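Local coordinates for transcriptional regulator, MarR family (Listeria monocytogenes str. 4b, PDB 2QWW), which probably binds DNA as a dimeric winged-helix repressor of the MarR family and regulates transcription, at residues N48-T53 with A59-R64. Residues are numbered along the deposited sequence; the frame is centred on the assembly and turned at random.
Sequences NVIYST and ADLTKR
In the winged helix-turn-helix domain of this MarR-family chain, V49 in the last turns of helix 41-52 and T53 just after its end meet L61 and R64 of helix 58-65, the helix that precedes 69-81, the probable DNA-recognition helix of this fold. The two short helical segments run at 125° to each other with axes 11.0 Å apart, so side chains span the gap. V49 points into it, and its CG1 presses on L61 CD1 at 3.5 Å, tight for two methyl groups. The other leucine methyl, CD2, lies 3.9 Å from I50 CD1, the two side chains crossing nearly at right angles; L61 thus gives one branch to each neighbour. R64 is exposed and makes the polar part of the contact. Its chain leaves with CG opposite the backbone N (chi1 -163°), slides past V49 with CD 3.8 Å from V49 CG1, and bends at chi3 to bring the guanidinium to the helix end. There NH1 donates to T53 OG1 (3.2 Å), which sits somewhat off the guanidinium plane, and NH2 adds a weak bond to the same oxygen. S52 OG lies in the guanidinium plane at its edge, too distant to bond. On the buried side, I50 and L61 both touch L101 of the wing strand 100-103, while V49 and I50 touch I56 of strand 56-57, in the connection between the two helices.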
# COMPACT_ATOMS: atom_id res chain seq x y z
N ASN A 48 10.60 0.40 -9.93
CA ASN A 48 10.78 1.53 -9.03
C ASN A 48 11.92 1.34 -8.01
O ASN A 48 12.66 2.28 -7.74
CB ASN A 48 9.45 1.87 -8.36
CG ASN A 48 8.42 2.43 -9.37
OD1 ASN A 48 8.78 3.12 -10.32
ND2 ASN A 48 7.13 2.12 -9.15
N VAL A 49 12.06 0.13 -7.49
CA VAL A 49 13.17 -0.20 -6.61
C VAL A 49 14.47 -0.08 -7.38
O VAL A 49 15.42 0.52 -6.91
CB VAL A 49 13.07 -1.62 -6.07
CG1 VAL A 49 14.36 -2.04 -5.39
CG2 VAL A 49 11.87 -1.77 -5.09
N ILE A 50 14.51 -0.62 -8.59
CA ILE A 50 15.74 -0.60 -9.40
C ILE A 50 16.12 0.84 -9.79
O ILE A 50 17.30 1.16 -9.98
CB ILE A 50 15.61 -1.52 -10.66
CG1 ILE A 50 15.42 -2.97 -10.24
CG2 ILE A 50 16.85 -1.45 -11.51
CD1 ILE A 50 15.12 -3.92 -11.41
N TYR A 51 15.12 1.69 -9.94
CA TYR A 51 15.36 3.08 -10.31
C TYR A 51 16.08 3.82 -9.19
O TYR A 51 17.00 4.59 -9.45
CB TYR A 51 14.03 3.78 -10.61
CG TYR A 51 14.18 5.20 -11.14
CD1 TYR A 51 14.95 5.46 -12.27
CD2 TYR A 51 13.51 6.26 -10.54
CE1 TYR A 51 15.07 6.75 -12.77
CE2 TYR A 51 13.63 7.55 -11.03
CZ TYR A 51 14.41 7.79 -12.15
OH TYR A 51 14.53 9.07 -12.64
N SER A 52 15.67 3.59 -7.95
CA SER A 52 16.27 4.28 -6.81
C SER A 52 17.59 3.66 -6.35
O SER A 52 18.36 4.30 -5.63
CB SER A 52 15.30 4.30 -5.64
OG SER A 52 15.05 3.00 -5.14
N THR A 53 17.85 2.42 -6.76
CA THR A 53 19.04 1.72 -6.34
C THR A 53 19.66 0.99 -7.51
O THR A 53 19.58 -0.24 -7.59
CB THR A 53 18.69 0.76 -5.21
OG1 THR A 53 17.86 1.44 -4.26
CG2 THR A 53 19.97 0.24 -4.51
N ALA A 59 19.24 -10.72 -5.23
CA ALA A 59 19.10 -11.20 -3.86
C ALA A 59 18.46 -10.17 -2.95
O ALA A 59 17.59 -10.51 -2.15
CB ALA A 59 20.46 -11.57 -3.29
N ASP A 60 18.88 -8.92 -3.07
CA ASP A 60 18.34 -7.83 -2.25
C ASP A 60 17.05 -7.27 -2.79
O ASP A 60 16.24 -6.71 -2.05
CB ASP A 60 19.37 -6.72 -2.11
CG ASP A 60 20.61 -7.18 -1.36
OD1 ASP A 60 20.44 -7.94 -0.39
OD2 ASP A 60 21.73 -6.79 -1.72
N LEU A 61 16.85 -7.42 -4.10
CA LEU A 61 15.63 -6.96 -4.75
C LEU A 61 14.45 -7.76 -4.22
O LEU A 61 13.43 -7.19 -3.83
CB LEU A 61 15.81 -7.06 -6.27
CG LEU A 61 14.69 -6.59 -7.20
CD1 LEU A 61 14.20 -5.19 -6.86
CD2 LEU A 61 15.20 -6.64 -8.62
N THR A 62 14.61 -9.08 -4.14
CA THR A 62 13.55 -9.96 -3.64
C THR A 62 13.18 -9.60 -2.21
O THR A 62 12.00 -9.50 -1.89
CB THR A 62 13.98 -11.43 -3.53
OG1 THR A 62 14.85 -11.59 -2.40
CG2 THR A 62 14.66 -11.95 -4.79
N LYS A 63 14.20 -9.43 -1.37
CA LYS A 63 14.02 -9.12 0.06
C LYS A 63 13.32 -7.79 0.26
O LYS A 63 12.54 -7.64 1.19
CB LYS A 63 15.36 -9.13 0.81
N ARG A 64 13.58 -6.83 -0.62
CA ARG A 64 12.92 -5.53 -0.50
C ARG A 64 11.46 -5.60 -0.98
O ARG A 64 10.59 -4.93 -0.42
CB ARG A 64 13.68 -4.45 -1.27
CG ARG A 64 13.25 -3.08 -0.82
CD ARG A 64 13.89 -1.97 -1.58
NE ARG A 64 15.27 -1.65 -1.23
CZ ARG A 64 15.96 -0.67 -1.83
NH1 ARG A 64 15.40 0.07 -2.78
NH2 ARG A 64 17.20 -0.40 -1.48